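Local coordinates for putative uncharacterized protein (Mycobacterium avium, PDB 2Z6V) that probably transfers sulfo groups from the nucleotide donor PAPS to an acceptor molecule that is not known, at residues W204-P209 with R287-L292; S123-Q128 with D345-I350; G85-V90 with Y227-R232; L307-M312 with E393-I398. One frame throughout, in Å; residues are numbered along the deposited sequence.

Contact 1: residues W204-P209 with R287-L292. With PLM (palmitic acid), chain C.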
# COMPACT_ATOMS: atom_id res chain seq x y z
N TRP A 204 -3.05 1.65 -9.01
CA TRP A 204 -3.49 1.51 -10.39
C TRP A 204 -2.92 2.60 -11.30
O TRP A 204 -2.63 2.35 -12.47
CB TRP A 204 -5.02 1.54 -10.46
CG TRP A 204 -5.66 0.29 -9.97
CD1 TRP A 204 -6.53 0.17 -8.92
CD2 TRP A 204 -5.48 -1.02 -10.50
NE1 TRP A 204 -6.91 -1.14 -8.77
CE2 TRP A 204 -6.28 -1.90 -9.72
CE3 TRP A 204 -4.73 -1.55 -11.56
CZ2 TRP A 204 -6.34 -3.27 -9.97
CZ3 TRP A 204 -4.79 -2.93 -11.80
CH2 TRP A 204 -5.59 -3.77 -11.01
N ASP A 205 -2.75 3.80 -10.74
CA ASP A 205 -2.23 4.92 -11.51
C ASP A 205 -0.80 4.73 -12.00
O ASP A 205 -0.40 5.34 -12.99
CB ASP A 205 -2.29 6.22 -10.70
CG ASP A 205 -1.81 7.42 -11.50
OD1 ASP A 205 -2.53 7.83 -12.44
OD2 ASP A 205 -0.71 7.94 -11.19
N SER A 206 -0.03 3.90 -11.32
CA SER A 206 1.35 3.69 -11.75
C SER A 206 1.38 2.76 -12.96
O SER A 206 2.42 2.59 -13.59
CB SER A 206 2.19 3.12 -10.60
OG SER A 206 1.67 1.89 -10.15
N PHE A 207 0.23 2.18 -13.29
CA PHE A 207 0.13 1.30 -14.44
C PHE A 207 -0.58 2.02 -15.58
O PHE A 207 -0.88 1.43 -16.61
CB PHE A 207 -0.65 0.03 -14.08
CG PHE A 207 0.14 -0.96 -13.30
CD1 PHE A 207 1.03 -1.81 -13.93
CD2 PHE A 207 0.04 -1.01 -11.91
CE1 PHE A 207 1.83 -2.70 -13.18
CE2 PHE A 207 0.82 -1.89 -11.16
CZ PHE A 207 1.72 -2.73 -11.80
N LEU A 208 -0.86 3.31 -15.38
CA LEU A 208 -1.54 4.11 -16.41
C LEU A 208 -0.62 5.23 -16.90
O LEU A 208 0.08 5.87 -16.12
CB LEU A 208 -2.86 4.67 -15.86
CG LEU A 208 -3.81 3.59 -15.30
CD1 LEU A 208 -5.08 4.23 -14.79
CD2 LEU A 208 -4.12 2.57 -16.37
N PRO A 209 -0.62 5.49 -18.22
CA PRO A 209 0.21 6.53 -18.81
C PRO A 209 -0.16 7.96 -18.42
O PRO A 209 0.71 8.83 -18.36
CB PRO A 209 0.06 6.27 -20.31
CG PRO A 209 -1.35 5.77 -20.40
CD PRO A 209 -1.42 4.80 -19.25
N ARG A 287 9.23 3.81 -12.63
CA ARG A 287 9.86 3.26 -13.80
C ARG A 287 9.57 1.77 -14.01
O ARG A 287 9.32 1.34 -15.14
CB ARG A 287 11.37 3.52 -13.75
CG ARG A 287 11.73 4.96 -14.09
CD ARG A 287 13.22 5.16 -13.97
NE ARG A 287 13.63 6.54 -14.25
CZ ARG A 287 13.61 7.11 -15.45
NH1 ARG A 287 13.20 6.43 -16.52
NH2 ARG A 287 14.02 8.37 -15.59
N LEU A 288 9.58 0.99 -12.94
CA LEU A 288 9.31 -0.44 -13.06
C LEU A 288 7.95 -0.75 -13.70
O LEU A 288 7.90 -1.44 -14.72
CB LEU A 288 9.46 -1.12 -11.69
CG LEU A 288 9.20 -2.63 -11.64
CD1 LEU A 288 9.83 -3.34 -12.84
CD2 LEU A 288 9.76 -3.18 -10.33
N PRO A 289 6.83 -0.27 -13.12
CA PRO A 289 5.56 -0.60 -13.78
C PRO A 289 5.41 0.01 -15.17
O PRO A 289 4.71 -0.53 -16.02
CB PRO A 289 4.50 -0.12 -12.78
CG PRO A 289 5.19 0.93 -12.00
CD PRO A 289 6.59 0.38 -11.82
N GLN A 290 6.07 1.15 -15.40
CA GLN A 290 6.02 1.79 -16.72
C GLN A 290 6.67 0.86 -17.72
O GLN A 290 6.16 0.66 -18.82
CB GLN A 290 6.79 3.11 -16.71
CG GLN A 290 6.08 4.29 -16.06
CD GLN A 290 7.03 5.44 -15.77
OE1 GLN A 290 8.06 5.60 -16.44
NE2 GLN A 290 6.70 6.26 -14.78
N SER A 291 7.80 0.27 -17.34
CA SER A 291 8.54 -0.63 -18.21
C SER A 291 7.88 -1.98 -18.40
O SER A 291 8.18 -2.69 -19.36
CB SER A 291 9.97 -0.83 -17.70
OG SER A 291 10.00 -1.58 -16.51
N LEU A 292 6.98 -2.35 -17.48
CA LEU A 292 6.31 -3.64 -17.58
C LEU A 292 5.12 -3.66 -18.53
O LEU A 292 4.80 -4.71 -19.08
CB LEU A 292 5.84 -4.12 -16.21
CG LEU A 292 6.90 -4.53 -15.17
CD1 LEU A 292 6.20 -5.00 -13.91
CD2 LEU A 292 7.79 -5.63 -15.73
C1 PLM C . 0.88 5.74 -8.66
O1 PLM C . 0.62 6.79 -9.29
O2 PLM C . 0.36 4.62 -8.84
C2 PLM C . 1.95 5.83 -7.56
C3 PLM C . 1.68 7.01 -6.62
C4 PLM C . 2.65 7.04 -5.44
C5 PLM C . 2.54 5.78 -4.57
C6 PLM C . 3.31 4.61 -5.17
C7 PLM C . 2.92 3.31 -4.47
C8 PLM C . 1.53 2.86 -4.90
C9 PLM C . 0.76 2.30 -3.70
CA PLM C . 1.57 1.23 -2.97
CB PLM C . 1.07 1.03 -1.54
CC PLM C . 1.08 2.36 -0.79
CD PLM C . -0.14 3.20 -1.16
CE PLM C . 0.07 4.69 -0.87
CF PLM C . 1.18 5.25 -1.77
CG PLM C . 1.33 6.76 -1.62
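Pro289 sets its CB over one face of the Phe207 ring, the two side chains meeting at about a right angle. This CB sits 4.0 Å from the centroid of the Phe207 ring, 20° off the ring normal and displaced toward the rim, a CH-pi contact in which Phe207 CE1 is the closest ring atom. Phe207 reaches it by placing CG beside its own backbone N (chi1 -77°), a setting that carries the ring nearer to the helix than its CB alone points. Next door, Pro289 CG packs on Ser206 CB at 4.0 Å, and the Ser206 carbonyl O approaches Pro289 CB at 3.5 Å. The proline thus bridges two consecutive residues of the loop.

The loop also faces the carboxyl group of the palmitic acid. Asp205 OD2 lies 2.6 Å from O1 of the palmitic acid, a separation suggesting that one of the two acids holds a proton, and Ser206 N is equally near O2. Ser206 OG is bonded to the carbonyl of Ser203.

Around this joint, the loop holding 204-209 touches helices 50-64 and 212-219, while Asp205 and Gln290 both reach helix 301-326, which follows helix 287-293 in the chain.

Contact 2: residues S123-Q128 with D345-I350; sequences SYLLDQ and DVMRRI
Arg349 NH1 is held by two carboxylates, Asp345 OD2 one turn back at 3.1 Å, in a salt bridge whose hydrogen bond is weak (N-H to acceptor angle 133°), and Glu338. This pairing lies along helix 343-353 itself. What joins the helix to 123-128 is apolar, and Met347 supplies its side of it.

Met347 is folded at every torsion: CG lies beside the backbone N, and the chain then bends again at chi2 (-51°) and chi3 (-64°). The methyl end is thereby brought over both leucines of the other helix. Met347 CE touches Leu126 CD2 at 3.5 Å and Leu125 CB at 3.7 Å, while further back along the chain Met347 CG and Leu125 CD1 pack at 3.8 Å. Leu125 crosses the thioether at a slant, touching its CG, SD and CE, whereas Leu126 meets only the methyl, mainly through CD2. Met366 of helix 360-371 packs on Leu125 and Met347 alike, and all three residues of the contact are buried.

Helix 120-126 follows strand 109-113 and its loop, the strand-loop-helix element that in sulfotransferases binds the 5'-phosphosulfate of PAPS and probably does so here; Met347 packs against the C-terminal part of that helix.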
# COMPACT_ATOMS: atom_id res chain seq x y z
N SER A 123 7.29 -1.95 10.06
CA SER A 123 6.24 -2.90 9.72
C SER A 123 6.62 -4.28 10.20
O SER A 123 5.80 -4.98 10.78
CB SER A 123 5.98 -2.95 8.20
OG SER A 123 5.21 -1.85 7.76
N TYR A 124 7.87 -4.68 9.95
CA TYR A 124 8.35 -5.99 10.36
C TYR A 124 8.54 -6.12 11.86
O TYR A 124 8.31 -7.19 12.42
CB TYR A 124 9.68 -6.35 9.66
CG TYR A 124 9.51 -6.73 8.21
CD1 TYR A 124 9.40 -5.75 7.22
CD2 TYR A 124 9.40 -8.07 7.82
CE1 TYR A 124 9.17 -6.09 5.89
CE2 TYR A 124 9.17 -8.42 6.50
CZ TYR A 124 9.05 -7.42 5.54
OH TYR A 124 8.76 -7.75 4.23
N LEU A 125 8.96 -5.05 12.52
CA LEU A 125 9.14 -5.11 13.96
C LEU A 125 7.81 -5.29 14.71
O LEU A 125 7.73 -6.04 15.68
CB LEU A 125 9.88 -3.87 14.47
CG LEU A 125 11.35 -3.82 14.03
CD1 LEU A 125 12.03 -2.60 14.63
CD2 LEU A 125 12.04 -5.11 14.48
N LEU A 126 6.78 -4.60 14.24
CA LEU A 126 5.47 -4.70 14.87
C LEU A 126 4.91 -6.09 14.64
O LEU A 126 4.11 -6.59 15.43
CB LEU A 126 4.50 -3.67 14.27
CG LEU A 126 4.78 -2.18 14.53
CD1 LEU A 126 3.84 -1.33 13.69
CD2 LEU A 126 4.61 -1.88 16.01
N ASP A 127 5.35 -6.72 13.55
CA ASP A 127 4.88 -8.05 13.20
C ASP A 127 5.52 -9.11 14.10
O ASP A 127 5.10 -10.26 14.10
CB ASP A 127 5.19 -8.34 11.73
CG ASP A 127 4.55 -9.64 11.25
OD1 ASP A 127 3.37 -9.89 11.56
OD2 ASP A 127 5.24 -10.40 10.53
N GLN A 128 6.53 -8.70 14.87
CA GLN A 128 7.22 -9.59 15.79
C GLN A 128 6.46 -9.79 17.10
O GLN A 128 6.78 -10.68 17.88
CB GLN A 128 8.61 -9.04 16.12
CG GLN A 128 9.55 -9.04 14.94
CD GLN A 128 9.60 -10.39 14.27
OE1 GLN A 128 9.83 -11.41 14.92
NE2 GLN A 128 9.37 -10.40 12.95
N ASP A 345 14.68 2.11 19.92
CA ASP A 345 14.26 3.24 20.74
C ASP A 345 12.88 3.71 20.29
O ASP A 345 12.00 3.98 21.11
CB ASP A 345 15.24 4.41 20.63
CG ASP A 345 14.78 5.62 21.42
OD1 ASP A 345 14.53 5.47 22.64
OD2 ASP A 345 14.67 6.72 20.84
N VAL A 346 12.70 3.80 18.97
CA VAL A 346 11.42 4.22 18.42
C VAL A 346 10.30 3.27 18.86
O VAL A 346 9.22 3.71 19.22
CB VAL A 346 11.44 4.26 16.88
CG1 VAL A 346 10.06 4.60 16.35
CG2 VAL A 346 12.46 5.29 16.39
N MET A 347 10.57 1.97 18.84
CA MET A 347 9.57 0.98 19.21
C MET A 347 9.08 1.16 20.64
O MET A 347 7.87 1.18 20.89
CB MET A 347 10.13 -0.44 19.03
CG MET A 347 10.59 -0.76 17.60
SD MET A 347 9.37 -0.38 16.28
CE MET A 347 8.05 -1.52 16.68
N ARG A 348 10.00 1.31 21.58
CA ARG A 348 9.62 1.49 22.98
C ARG A 348 8.73 2.71 23.13
O ARG A 348 7.75 2.68 23.87
CB ARG A 348 10.86 1.63 23.86
CG ARG A 348 11.80 0.45 23.76
CD ARG A 348 12.81 0.38 24.90
NE ARG A 348 13.83 -0.60 24.56
CZ ARG A 348 14.90 -0.32 23.83
NH1 ARG A 348 15.10 0.92 23.38
NH2 ARG A 348 15.76 -1.28 23.50
N ARG A 349 9.08 3.78 22.42
CA ARG A 349 8.31 5.01 22.49
C ARG A 349 6.95 4.85 21.82
O ARG A 349 5.97 5.48 22.23
CB ARG A 349 9.09 6.16 21.85
CG ARG A 349 10.20 6.67 22.74
CD ARG A 349 11.32 7.27 21.92
NE ARG A 349 10.84 8.37 21.11
CZ ARG A 349 11.28 8.65 19.89
NH1 ARG A 349 12.23 7.89 19.36
NH2 ARG A 349 10.79 9.68 19.22
N ILE A 350 6.89 4.01 20.79
CA ILE A 350 5.62 3.76 20.11
C ILE A 350 4.74 3.02 21.09
O ILE A 350 3.57 3.36 21.27
CB ILE A 350 5.81 2.89 18.85
CG1 ILE A 350 6.27 3.77 17.68
CG2 ILE A 350 4.50 2.16 18.50
CD1 ILE A 350 6.65 2.98 16.44

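Contact 3: residues G85-V90 with Y227-R232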
# COMPACT_ATOMS: atom_id res chain seq x y z
N GLY A 85 -11.87 -10.53 -8.54
CA GLY A 85 -12.22 -11.89 -8.14
C GLY A 85 -12.13 -12.03 -6.63
O GLY A 85 -12.94 -12.73 -6.01
N ARG A 86 -11.14 -11.38 -6.02
CA ARG A 86 -10.96 -11.42 -4.57
C ARG A 86 -12.18 -10.79 -3.91
O ARG A 86 -12.70 -11.30 -2.91
CB ARG A 86 -9.71 -10.64 -4.17
CG ARG A 86 -8.44 -11.41 -4.40
CD ARG A 86 -7.30 -10.48 -4.72
NE ARG A 86 -6.30 -11.22 -5.47
CZ ARG A 86 -5.44 -10.67 -6.31
NH1 ARG A 86 -5.44 -9.36 -6.51
NH2 ARG A 86 -4.59 -11.45 -6.97
N ARG A 87 -12.61 -9.67 -4.49
CA ARG A 87 -13.77 -8.95 -4.00
C ARG A 87 -14.96 -9.91 -3.99
O ARG A 87 -15.72 -9.95 -3.04
CB ARG A 87 -14.04 -7.75 -4.93
CG ARG A 87 -15.23 -6.89 -4.56
CD ARG A 87 -15.01 -6.16 -3.27
NE ARG A 87 -16.08 -5.19 -3.04
CZ ARG A 87 -16.12 -3.96 -3.55
NH1 ARG A 87 -15.13 -3.53 -4.33
NH2 ARG A 87 -17.14 -3.16 -3.27
N LEU A 88 -15.09 -10.69 -5.06
CA LEU A 88 -16.18 -11.67 -5.17
C LEU A 88 -16.05 -12.77 -4.13
O LEU A 88 -17.04 -13.19 -3.53
CB LEU A 88 -16.19 -12.30 -6.57
CG LEU A 88 -16.64 -11.38 -7.70
CD1 LEU A 88 -16.46 -12.07 -9.04
CD2 LEU A 88 -18.09 -10.99 -7.48
N GLN A 89 -14.82 -13.22 -3.92
CA GLN A 89 -14.55 -14.28 -2.95
C GLN A 89 -14.85 -13.85 -1.51
O GLN A 89 -15.40 -14.62 -0.73
CB GLN A 89 -13.10 -14.75 -3.07
CG GLN A 89 -12.79 -15.44 -4.38
CD GLN A 89 -11.42 -16.09 -4.40
OE1 GLN A 89 -11.10 -16.92 -3.56
NE2 GLN A 89 -10.60 -15.72 -5.38
N VAL A 90 -14.49 -12.61 -1.17
CA VAL A 90 -14.72 -12.11 0.18
C VAL A 90 -16.21 -11.91 0.45
O VAL A 90 -16.67 -12.08 1.58
CB VAL A 90 -13.97 -10.77 0.42
CG1 VAL A 90 -14.34 -10.20 1.79
CG2 VAL A 90 -12.47 -11.01 0.34
N TYR A 227 -12.80 2.04 2.45
CA TYR A 227 -12.43 1.81 3.83
C TYR A 227 -13.41 0.88 4.51
O TYR A 227 -13.02 0.08 5.37
CB TYR A 227 -12.28 3.13 4.60
CG TYR A 227 -10.95 3.78 4.34
CD1 TYR A 227 -10.74 4.60 3.23
CD2 TYR A 227 -9.85 3.49 5.15
CE1 TYR A 227 -9.47 5.10 2.93
CE2 TYR A 227 -8.58 3.98 4.86
CZ TYR A 227 -8.40 4.78 3.74
OH TYR A 227 -7.14 5.25 3.43
N GLU A 228 -14.68 0.95 4.12
CA GLU A 228 -15.68 0.08 4.71
C GLU A 228 -15.38 -1.34 4.28
O GLU A 228 -15.61 -2.29 5.03
CB GLU A 228 -17.08 0.48 4.27
CG GLU A 228 -17.70 1.58 5.12
CD GLU A 228 -18.77 2.34 4.38
OE1 GLU A 228 -19.56 1.68 3.67
OE2 GLU A 228 -18.82 3.59 4.52
N TYR A 229 -14.86 -1.48 3.07
CA TYR A 229 -14.49 -2.79 2.55
C TYR A 229 -13.28 -3.30 3.34
O TYR A 229 -13.22 -4.47 3.74
CB TYR A 229 -14.15 -2.71 1.07
CG TYR A 229 -13.70 -4.03 0.47
CD1 TYR A 229 -14.52 -5.16 0.53
CD2 TYR A 229 -12.43 -4.16 -0.10
CE1 TYR A 229 -14.09 -6.39 0.04
CE2 TYR A 229 -11.99 -5.39 -0.60
CZ TYR A 229 -12.83 -6.50 -0.53
OH TYR A 229 -12.40 -7.72 -1.00
N GLN A 230 -12.31 -2.42 3.59
CA GLN A 230 -11.13 -2.85 4.32
C GLN A 230 -11.51 -3.44 5.67
O GLN A 230 -10.99 -4.49 6.06
CB GLN A 230 -10.15 -1.71 4.53
CG GLN A 230 -8.83 -2.20 5.08
CD GLN A 230 -7.87 -1.09 5.40
OE1 GLN A 230 -7.99 0.02 4.87
NE2 GLN A 230 -6.90 -1.38 6.27
N LYS A 231 -12.41 -2.78 6.39
CA LYS A 231 -12.84 -3.27 7.70
C LYS A 231 -13.44 -4.67 7.62
O LYS A 231 -13.13 -5.54 8.43
CB LYS A 231 -13.85 -2.29 8.33
CG LYS A 231 -14.46 -2.79 9.63
CD LYS A 231 -14.98 -1.63 10.48
CE LYS A 231 -15.51 -2.12 11.82
NZ LYS A 231 -15.42 -1.09 12.90
N ARG A 232 -14.31 -4.90 6.63
CA ARG A 232 -14.92 -6.22 6.44
C ARG A 232 -13.83 -7.25 6.14
O ARG A 232 -13.85 -8.37 6.66
CB ARG A 232 -15.92 -6.18 5.29
CG ARG A 232 -17.24 -5.48 5.60
CD ARG A 232 -18.21 -5.60 4.44
NE ARG A 232 -18.34 -4.33 3.72
CZ ARG A 232 -18.12 -4.19 2.42
NH1 ARG A 232 -17.76 -5.23 1.69
NH2 ARG A 232 -18.26 -3.00 1.86
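Arg87 and Tyr229 both leave their helices with CG trans to the backbone N, and Arg87 then bends at chi2 (67°), which swings its chain across the tyrosine ring instead of leading it away. The CD methylene comes down on one face toward the rim, 3.4 Å from Tyr229 CE1, and makes a CH-pi contact. Beyond it the guanidinium continues over the same ring: Arg87 CZ stands 4.7 Å from the Tyr229 centroid in a cation-pi interaction. The two planes are tilted by 34°, so this is not a flat stack.

Val90 and Tyr229 approach each other from opposite directions. The Val90 CG2 branch, lying beside the backbone N, approaches Tyr229 OH at 3.6 Å, and Val90 CG1 comes to 4.2 Å from Tyr229 CE1. Arg87 thus covers one face while Val90, one turn on along helix 70-96, packs obliquely at the hydroxyl end; the hydroxyl is hydrogen-bonded to Gln197. Over this stretch the helix axes pass 12.0 Å apart at a crossing angle of 56°, a wide spacing that the long tyrosine and arginine side chains bridge.

Arg232, from Tyr229's own helix, sets NH1 at the edge of the Tyr229 ring, in its plane, and this nitrogen lies 5.0 Å from Arg87 NE. Arg87 is in salt bridges with Asp198 and Asp47, and Asp47 forms a long, weak ion pair with Arg232. The buried arginine charge is probably offset by the two acids and eased further by the pi electrons of Tyr229, while the salt bridges and the bonds to Ser50 and the Gln197 carbonyl fix how the guanidinium is turned.

Contact 4: residues L307-M312 with E393-I398. With PLM (palmitic acid), chain C.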
# COMPACT_ATOMS: atom_id res chain seq x y z
N LEU A 307 3.81 15.37 -11.81
CA LEU A 307 2.75 14.51 -11.29
C LEU A 307 3.16 14.06 -9.88
O LEU A 307 2.35 14.09 -8.95
CB LEU A 307 2.53 13.28 -12.20
CG LEU A 307 1.62 12.15 -11.65
CD1 LEU A 307 0.27 12.70 -11.17
CD2 LEU A 307 1.41 11.10 -12.74
N ALA A 308 4.42 13.68 -9.72
CA ALA A 308 4.91 13.25 -8.42
C ALA A 308 4.75 14.40 -7.43
O ALA A 308 4.37 14.19 -6.28
CB ALA A 308 6.38 12.83 -8.51
N MET A 309 5.04 15.61 -7.89
CA MET A 309 4.93 16.80 -7.05
C MET A 309 3.48 17.02 -6.63
O MET A 309 3.20 17.31 -5.47
CB MET A 309 5.42 18.03 -7.81
CG MET A 309 5.25 19.33 -7.06
SD MET A 309 5.62 20.75 -8.10
CE MET A 309 7.39 20.66 -8.18
N TRP A 310 2.57 16.88 -7.58
CA TRP A 310 1.14 17.04 -7.35
C TRP A 310 0.66 16.00 -6.34
O TRP A 310 -0.09 16.32 -5.41
CB TRP A 310 0.41 16.88 -8.68
CG TRP A 310 -1.08 16.89 -8.60
CD1 TRP A 310 -1.90 17.98 -8.67
CD2 TRP A 310 -1.94 15.75 -8.46
NE1 TRP A 310 -3.22 17.59 -8.60
CE2 TRP A 310 -3.27 16.23 -8.47
CE3 TRP A 310 -1.72 14.37 -8.34
CZ2 TRP A 310 -4.37 15.37 -8.36
CZ3 TRP A 310 -2.81 13.52 -8.23
CH2 TRP A 310 -4.13 14.03 -8.24
N GLN A 311 1.09 14.76 -6.52
CA GLN A 311 0.69 13.69 -5.62
C GLN A 311 1.25 13.88 -4.21
O GLN A 311 0.55 13.66 -3.22
CB GLN A 311 1.15 12.34 -6.17
CG GLN A 311 0.22 11.76 -7.21
CD GLN A 311 0.63 10.36 -7.62
OE1 GLN A 311 1.11 9.59 -6.81
NE2 GLN A 311 0.41 10.03 -8.88
N MET A 312 2.51 14.30 -4.12
CA MET A 312 3.11 14.52 -2.82
C MET A 312 2.38 15.61 -2.04
O MET A 312 2.22 15.50 -0.83
CB MET A 312 4.60 14.89 -2.96
CG MET A 312 5.47 13.70 -3.34
SD MET A 312 5.28 12.34 -2.17
CE MET A 312 6.95 12.12 -1.57
N GLU A 393 14.16 23.93 -5.30
CA GLU A 393 13.52 25.23 -5.28
C GLU A 393 12.05 25.15 -5.69
O GLU A 393 11.21 25.90 -5.20
CB GLU A 393 14.24 26.21 -6.22
CG GLU A 393 15.67 26.58 -5.80
CD GLU A 393 16.71 25.52 -6.19
OE1 GLU A 393 16.69 24.41 -5.61
OE2 GLU A 393 17.55 25.81 -7.07
N ALA A 394 11.74 24.24 -6.60
CA ALA A 394 10.37 24.08 -7.07
C ALA A 394 9.49 23.32 -6.08
O ALA A 394 8.29 23.56 -6.00
CB ALA A 394 10.36 23.37 -8.42
N LEU A 395 10.10 22.42 -5.33
CA LEU A 395 9.37 21.62 -4.36
C LEU A 395 9.21 22.32 -3.02
O LEU A 395 8.26 22.05 -2.28
CB LEU A 395 10.07 20.27 -4.14
CG LEU A 395 9.98 19.23 -5.26
CD1 LEU A 395 10.81 18.02 -4.88
CD2 LEU A 395 8.54 18.83 -5.48
N GLN A 396 10.14 23.23 -2.72
CA GLN A 396 10.13 23.95 -1.46
C GLN A 396 8.75 24.47 -1.02
O GLN A 396 8.35 24.26 0.13
CB GLN A 396 11.15 25.10 -1.52
CG GLN A 396 11.47 25.73 -0.16
CD GLN A 396 10.44 26.76 0.28
OE1 GLN A 396 10.42 27.19 1.43
NE2 GLN A 396 9.58 27.18 -0.65
N PRO A 397 8.00 25.12 -1.92
CA PRO A 397 6.68 25.63 -1.55
C PRO A 397 5.66 24.54 -1.18
O PRO A 397 4.80 24.75 -0.32
CB PRO A 397 6.26 26.43 -2.78
CG PRO A 397 6.94 25.72 -3.89
CD PRO A 397 8.32 25.47 -3.32
N ILE A 398 5.77 23.39 -1.82
CA ILE A 398 4.87 22.27 -1.55
C ILE A 398 5.05 21.73 -0.12
O ILE A 398 4.07 21.43 0.57
CB ILE A 398 5.11 21.10 -2.55
CG1 ILE A 398 4.61 21.48 -3.94
CG2 ILE A 398 4.39 19.84 -2.10
CD1 ILE A 398 3.13 21.73 -3.99
C1 PLM C . 0.88 5.74 -8.66
O1 PLM C . 0.62 6.79 -9.29
O2 PLM C . 0.36 4.62 -8.84
C2 PLM C . 1.95 5.83 -7.56
C3 PLM C . 1.68 7.01 -6.62
C4 PLM C . 2.65 7.04 -5.44
C5 PLM C . 2.54 5.78 -4.57
C6 PLM C . 3.31 4.61 -5.17
C7 PLM C . 2.92 3.31 -4.47
C8 PLM C . 1.53 2.86 -4.90
C9 PLM C . 0.76 2.30 -3.70
CA PLM C . 1.57 1.23 -2.97
CB PLM C . 1.07 1.03 -1.54
CC PLM C . 1.08 2.36 -0.79
CD PLM C . -0.14 3.20 -1.16
CE PLM C . 0.07 4.69 -0.87
CF PLM C . 1.18 5.25 -1.77
CG PLM C . 1.33 6.76 -1.62
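Helix 301-326 of the sulfotransferase alpha/beta fold, which also lines the palmitic acid site, lies almost parallel here to helix 392-405 near the C terminus, toward the periphery of the chain. Their local axes are 10.5 Å apart and inclined by 19°. Met309 carries the joint. It runs straight out from its helix, CG opposite the backbone N, and turns only at chi3 (-74°), which brings the methyl onto Leu395 CD2, the two side chains crossing at a slant. Met309 CE packs on Leu395 CD2 at 3.5 Å and, to one side, on Ala394 CB at 4.0 Å. Further back, Met309 CG meets Ile398 CG1 at 3.8 Å, so the thioether chain is gripped by residues from successive turns. Helix 392-405 is kinked where Pro397, lacking an N-H, cannot bond to the turn before. Leu390 adds to the packing on Met309, and Leu395 also touches Tyr276 of helix 275-285.

Gln311 reaches from the same helix as Met309 to the fatty acid. Its side-chain oxygen is modelled too close to the ligand, leaving the amide setting doubtful. With that doubt, Gln311 NE2 bonds weakly to Asp205 and donates to O1 of the palmitic acid at 3.3 Å.

Overall arrangement
From the N terminus, the chain opens contact 3 on helix 70-96, contact 2 on helix 120-126 after the first sheet strand, and contact 1 in the loop before helix 212-219. Residues 227-232 close contact 3, tying helix 70-96 to helix 224-238, and 287-292 close contact 1; contact 3 thus crosses contacts 1 and 2, while contact 1 nests inside the loop of contact 2. Contact 4 opens at 307-312 before 345-350 close contact 2, which joins helix 120-126 to helix 343-353. Contact 4 therefore crosses contact 2, follows contacts 1 and 3 in series, and ties helix 301-326 to helix 392-405. Contacts 1 and 4 meet through Asp205 and Gln311 and share the palmitic acid.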